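CIR protein (PDB 6ZYV) is of unknown function but belongs to the Plasmodium interspersed repeat (PIR) family of variant proteins, probably presenting a helical ectodomain on the infected red blood cell. Local coordinates at residues K162-M167 against P213-G218; N169-N174 against I223-N228. The protein carries 5 engineered substitutions. All coordinates share one frame; numbering follows the deposited sequence.

Followed from the N terminus, helix 154-174 supplies both first partners, residues 162-167 and then 169-174. The chain comes back along helix 181-198, passes helix 206-211 and enters helix 213-226, which supplies both second partners. Interaction 1 closes a loop of 45 intervening residues when 213-218 meets 162-167, two segments that run nearly parallel. Interaction 2 closes one of 48 when 223-228 meets 169-174. Because the segments alternate in sequence, the two loops cross instead of nesting. Both contacts tie helix 154-174 to helix 213-226, with centres about 12 Å apart, the second toward the C-terminal ends.

Interaction 1 of 2, residues K162-M167 against P213-G218; sequences KSLCNM and PILSNG
Leu164 is directed from helix 154-174 toward helix 213-226 and touches Gly218 there, a leucine packing against a glycine of a neighbouring helix in an all-helical fold. The short axes of the two segments are inclined at 25° and come within 10.8 Å, a gap bridged largely by one side chain.

Contacts of side chain with backbone dominate. Leu164 holds CG anti to its own N (chi1 177°), a setting that sends both methyls across the gap. Both rest on the same side of Gly218: Leu164 CD2 lies over CA and C, 3.8 Å from Gly218 C, while Leu164 CD1 is nearer the oxygen, 4.0 Å from Gly218 O. The absence of a side chain on the glycine lets them come close. The same CD2 also reaches back to the preceding turn, with Ile214 O at 4.1 Å.

Apolar contact between side chains is slighter. Leu215 leaves its helix neither toward nor away from the partner, yet its isobutyl end swings inward beside Leu164. Leu215 also packs on Phe157 and Ile160, earlier in helix 154-174, and on Tyr192 of helix 181-198, whose Phe188 also touches Leu164.

Polar linkage comes from just beyond the segment: Tyr168 OH hydrogen-bonds Gly218 O, adding a bond between the two helices. The leucine pair itself meets methyl to methyl, Leu164 CD2 standing 4.3 Å from Leu215 CD2.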
loop_
_atom_site.group_PDB
_atom_site.type_symbol
_atom_site.label_atom_id
_atom_site.label_comp_id
_atom_site.label_asym_id
_atom_site.label_seq_id
_atom_site.Cartn_x
_atom_site.Cartn_y
_atom_site.Cartn_z
ATOM N N LYS A 162 -8.324 2.101 -0.126
ATOM C CA LYS A 162 -9.020 0.833 0.059
ATOM C C LYS A 162 -10.274 0.780 -0.821
ATOM O O LYS A 162 -10.525 -0.245 -1.441
ATOM C CB LYS A 162 -9.409 0.654 1.534
ATOM C CG LYS A 162 -8.468 -0.254 2.315
ATOM C CD LYS A 162 -9.175 -0.995 3.470
ATOM C CE LYS A 162 -9.746 -0.073 4.534
ATOM N NZ LYS A 162 -10.129 -0.820 5.776
ATOM N N SER A 163 -11.036 1.883 -0.900
ATOM C CA SER A 163 -12.221 1.988 -1.755
ATOM C C SER A 163 -11.841 1.854 -3.228
ATOM O O SER A 163 -12.579 1.238 -3.999
ATOM C CB SER A 163 -12.935 3.311 -1.535
ATOM O OG SER A 163 -13.571 3.304 -0.271
ATOM N N LEU A 164 -10.680 2.409 -3.615
ATOM C CA LEU A 164 -10.181 2.274 -4.973
ATOM C C LEU A 164 -9.820 0.800 -5.231
ATOM O O LEU A 164 -10.178 0.262 -6.281
ATOM C CB LEU A 164 -8.954 3.174 -5.160
ATOM C CG LEU A 164 -8.265 3.109 -6.511
ATOM C CD1 LEU A 164 -9.259 3.480 -7.648
ATOM C CD2 LEU A 164 -7.066 4.063 -6.522
ATOM N N CYS A 165 -9.163 0.135 -4.258
ATOM C CA CYS A 165 -8.798 -1.283 -4.344
ATOM C C CYS A 165 -10.024 -2.188 -4.469
ATOM O O CYS A 165 -9.960 -3.187 -5.171
ATOM C CB CYS A 165 -7.895 -1.700 -3.182
ATOM S SG CYS A 165 -6.157 -1.241 -3.401
ATOM N N ASN A 166 -11.152 -1.819 -3.851
ATOM C CA ASN A 166 -12.384 -2.603 -3.970
ATOM C C ASN A 166 -12.891 -2.593 -5.414
ATOM O O ASN A 166 -13.346 -3.627 -5.902
ATOM C CB ASN A 166 -13.464 -2.113 -3.006
ATOM C CG ASN A 166 -13.111 -2.362 -1.555
ATOM O OD1 ASN A 166 -12.411 -3.325 -1.209
ATOM N ND2 ASN A 166 -13.590 -1.497 -0.662
ATOM N N MET A 167 -12.758 -1.445 -6.121
ATOM C CA MET A 167 -13.167 -1.377 -7.522
ATOM C C MET A 167 -12.238 -2.241 -8.393
ATOM O O MET A 167 -12.711 -2.932 -9.288
ATOM C CB MET A 167 -13.219 0.077 -8.012
ATOM C CG MET A 167 -14.274 0.900 -7.306
ATOM S SD MET A 167 -14.457 2.517 -8.091
ATOM C CE MET A 167 -12.925 3.251 -7.607
ATOM N N PRO A 213 -0.561 11.021 -6.256
ATOM C CA PRO A 213 -0.448 10.102 -7.415
ATOM C C PRO A 213 -0.938 8.666 -7.208
ATOM O O PRO A 213 -1.335 8.034 -8.173
ATOM C CB PRO A 213 1.043 10.133 -7.754
ATOM C CG PRO A 213 1.459 11.500 -7.327
ATOM C CD PRO A 213 0.710 11.733 -6.035
ATOM N N ILE A 214 -0.952 8.156 -5.983
ATOM C CA ILE A 214 -1.486 6.824 -5.682
ATOM C C ILE A 214 -2.977 6.743 -6.135
ATOM O O ILE A 214 -3.388 5.787 -6.808
ATOM C CB ILE A 214 -1.376 6.574 -4.146
ATOM C CG1 ILE A 214 0.086 6.439 -3.676
ATOM C CG2 ILE A 214 -2.229 5.391 -3.707
ATOM C CD1 ILE A 214 0.264 6.652 -2.156
ATOM N N LEU A 215 -3.761 7.783 -5.786
ATOM C CA LEU A 215 -5.165 7.825 -6.145
ATOM C C LEU A 215 -5.385 8.360 -7.546
ATOM O O LEU A 215 -6.252 7.827 -8.233
ATOM C CB LEU A 215 -5.943 8.697 -5.145
ATOM C CG LEU A 215 -5.836 8.320 -3.680
ATOM C CD1 LEU A 215 -6.638 9.301 -2.815
ATOM C CD2 LEU A 215 -6.290 6.889 -3.443
ATOM N N SER A 216 -4.672 9.430 -7.959
ATOM C CA SER A 216 -4.917 9.989 -9.287
ATOM C C SER A 216 -4.494 9.041 -10.397
ATOM O O SER A 216 -5.255 8.897 -11.347
ATOM C CB SER A 216 -4.343 11.386 -9.462
ATOM O OG SER A 216 -2.941 11.375 -9.328
ATOM N N ASN A 217 -3.336 8.360 -10.273
ATOM C CA ASN A 217 -2.936 7.393 -11.292
ATOM C C ASN A 217 -3.808 6.137 -11.179
ATOM O O ASN A 217 -4.251 5.616 -12.205
ATOM C CB ASN A 217 -1.457 7.027 -11.194
ATOM C CG ASN A 217 -0.532 8.193 -11.447
ATOM O OD1 ASN A 217 -0.823 9.095 -12.222
ATOM N ND2 ASN A 217 0.612 8.195 -10.792
ATOM N N GLY A 218 -4.088 5.703 -9.950
ATOM C CA GLY A 218 -4.919 4.530 -9.711
ATOM C C GLY A 218 -6.334 4.630 -10.253
ATOM O O GLY A 218 -6.828 3.686 -10.867
#

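Interaction 2 of 2, residues N169-N174 against I223-N228; sequences NELDKN and IKKCNN
Leu171 fits against the last turn of helix 213-226, spreading its two methyls over Lys225 and the half-cystine Cys226. This is side-chain packing near the C-terminal ends of two helices in the all-helical fold, and the centre of the contact is about 20 Å from the centre of the chain. Across the backbones, Leu171 CA and Cys226 CA are the nearest pair of CA atoms, 7.3 Å apart.

With its CG lying beside the carbonyl carbon (chi1 175°), the leucine carries its fork toward the other helix and gives each branch a separate partner. CD2 takes the lysine. The two side chains meet at about a right angle, so the leucine abuts the root of the lysine instead of lying along its length. Lys225 starts out toward helix 154-174 but turns about its CB-CG bond (chi2 -62°), and the remainder of the chain with its ammonium group is led away from the contact, leaving Lys225 NZ 7.6 Å from Leu171 CD2. The lysine also touches Asp6 of the N-terminal region.

The other branch meets sulfur: Leu171 CD1 sits 4.1 Å from Cys226 SG. That sulfur is half of the disulfide to Cys181, which fastens the start of helix 181-198 to the end of helix 213-226, so the leucine packs on a covalently fixed group.

Flanking the leucine in sequence, Glu170 and Lys173 form a salt bridge within their own helix, whereas the touch between the two segments is apolar. The right-angled meeting with the lysine shows in its distances: Leu171 CD2 lies 3.7 Å from Lys225 CB but already 4.5 Å from Lys225 CG.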
loop_
_atom_site.group_PDB
_atom_site.type_symbol
_atom_site.label_atom_id
_atom_site.label_comp_id
_atom_site.label_asym_id
_atom_site.label_seq_id
_atom_site.Cartn_x
_atom_site.Cartn_y
_atom_site.Cartn_z
ATOM N N ASN A 169 -10.736 -4.981 -7.430
ATOM C CA ASN A 169 -11.127 -6.362 -7.118
ATOM C C ASN A 169 -12.394 -6.715 -7.888
ATOM O O ASN A 169 -12.505 -7.826 -8.386
ATOM C CB ASN A 169 -11.366 -6.545 -5.607
ATOM C CG ASN A 169 -11.849 -7.934 -5.212
ATOM O OD1 ASN A 169 -12.896 -8.098 -4.549
ATOM N ND2 ASN A 169 -11.115 -8.977 -5.631
ATOM N N GLU A 170 -13.347 -5.782 -7.984
ATOM C CA GLU A 170 -14.570 -6.002 -8.736
ATOM C C GLU A 170 -14.267 -6.196 -10.215
ATOM O O GLU A 170 -14.784 -7.121 -10.835
ATOM C CB GLU A 170 -15.552 -4.842 -8.529
ATOM C CG GLU A 170 -16.254 -4.862 -7.191
ATOM C CD GLU A 170 -16.954 -6.179 -6.926
ATOM O OE1 GLU A 170 -17.838 -6.551 -7.735
ATOM O OE2 GLU A 170 -16.580 -6.859 -5.942
ATOM N N LEU A 171 -13.398 -5.360 -10.768
ATOM C CA LEU A 171 -12.987 -5.473 -12.161
ATOM C C LEU A 171 -12.279 -6.815 -12.414
ATOM O O LEU A 171 -12.451 -7.415 -13.463
ATOM C CB LEU A 171 -12.043 -4.310 -12.477
ATOM C CG LEU A 171 -11.413 -4.305 -13.840
ATOM C CD1 LEU A 171 -12.418 -3.892 -14.885
ATOM C CD2 LEU A 171 -10.211 -3.404 -13.863
ATOM N N ASP A 172 -11.500 -7.280 -11.440
ATOM C CA ASP A 172 -10.746 -8.521 -11.500
ATOM C C ASP A 172 -11.663 -9.741 -11.562
ATOM O O ASP A 172 -11.316 -10.722 -12.218
ATOM C CB ASP A 172 -9.815 -8.616 -10.281
ATOM C CG ASP A 172 -8.722 -9.661 -10.388
ATOM O OD1 ASP A 172 -8.507 -10.185 -11.509
ATOM O OD2 ASP A 172 -8.070 -9.952 -9.351
ATOM N N LYS A 173 -12.832 -9.682 -10.908
ATOM C CA LYS A 173 -13.760 -10.807 -10.919
ATOM C C LYS A 173 -14.805 -10.708 -12.039
ATOM O O LYS A 173 -15.107 -11.717 -12.675
ATOM C CB LYS A 173 -14.401 -11.021 -9.537
ATOM C CG LYS A 173 -15.504 -10.044 -9.156
ATOM C CD LYS A 173 -15.861 -10.168 -7.678
ATOM C CE LYS A 173 -17.326 -9.912 -7.426
ATOM N NZ LYS A 173 -17.623 -9.828 -5.974
ATOM N N ASN A 174 -15.334 -9.509 -12.315
ATOM C CA ASN A 174 -16.328 -9.332 -13.379
ATOM C C ASN A 174 -15.702 -9.348 -14.786
ATOM O O ASN A 174 -16.398 -9.668 -15.760
ATOM C CB ASN A 174 -17.153 -8.061 -13.157
ATOM C CG ASN A 174 -18.159 -8.186 -12.036
ATOM O OD1 ASN A 174 -17.850 -7.953 -10.858
ATOM N ND2 ASN A 174 -19.389 -8.555 -12.376
ATOM N N ILE A 223 -10.589 3.575 -14.579
ATOM C CA ILE A 223 -11.634 3.952 -15.511
ATOM C C ILE A 223 -11.238 3.654 -16.966
ATOM O O ILE A 223 -12.109 3.301 -17.763
ATOM C CB ILE A 223 -12.142 5.397 -15.273
ATOM C CG1 ILE A 223 -11.088 6.468 -15.621
ATOM C CG2 ILE A 223 -12.643 5.529 -13.830
ATOM C CD1 ILE A 223 -11.530 7.971 -15.285
ATOM N N LYS A 224 -9.937 3.709 -17.295
ATOM C CA LYS A 224 -9.461 3.321 -18.612
ATOM C C LYS A 224 -9.723 1.806 -18.812
ATOM O O LYS A 224 -10.093 1.404 -19.903
ATOM C CB LYS A 224 -7.951 3.590 -18.753
ATOM C CG LYS A 224 -7.595 5.050 -19.006
ATOM C CD LYS A 224 -6.078 5.249 -18.973
ATOM C CE LYS A 224 -5.654 6.661 -19.299
ATOM N NZ LYS A 224 -4.170 6.770 -19.442
ATOM N N LYS A 225 -9.524 0.974 -17.758
ATOM C CA LYS A 225 -9.742 -0.471 -17.830
ATOM C C LYS A 225 -11.233 -0.803 -17.917
ATOM O O LYS A 225 -11.606 -1.672 -18.690
ATOM C CB LYS A 225 -9.059 -1.234 -16.668
ATOM C CG LYS A 225 -7.528 -1.198 -16.701
ATOM C CD LYS A 225 -6.939 -1.859 -17.964
ATOM C CE LYS A 225 -5.435 -1.675 -18.097
ATOM N NZ LYS A 225 -4.848 -2.557 -19.157
ATOM N N CYS A 226 -12.094 -0.089 -17.180
ATOM C CA CYS A 226 -13.543 -0.301 -17.280
ATOM C C CYS A 226 -14.023 0.028 -18.670
ATOM O O CYS A 226 -14.800 -0.736 -19.233
ATOM C CB CYS A 226 -14.298 0.504 -16.234
ATOM S SG CYS A 226 -14.140 -0.153 -14.556
ATOM N N ASN A 227 -13.475 1.099 -19.278
ATOM C CA ASN A 227 -13.831 1.465 -20.640
ATOM C C ASN A 227 -13.199 0.580 -21.722
ATOM O O ASN A 227 -13.190 0.952 -22.897
ATOM C CB ASN A 227 -13.568 2.946 -20.902
ATOM C CG ASN A 227 -14.800 3.779 -20.689
ATOM O OD1 ASN A 227 -15.930 3.276 -20.617
ATOM N ND2 ASN A 227 -14.629 5.078 -20.577
ATOM N N ASN A 228 -12.696 -0.594 -21.342
ATOM C CA ASN A 228 -12.218 -1.601 -22.280
ATOM C C ASN A 228 -13.292 -2.668 -22.583
ATOM O O ASN A 228 -13.208 -3.357 -23.593
ATOM C CB ASN A 228 -10.903 -2.236 -21.832
ATOM C CG ASN A 228 -9.706 -1.355 -22.068
ATOM O OD1 ASN A 228 -9.770 -0.368 -22.799
ATOM N ND2 ASN A 228 -8.578 -1.673 -21.459
#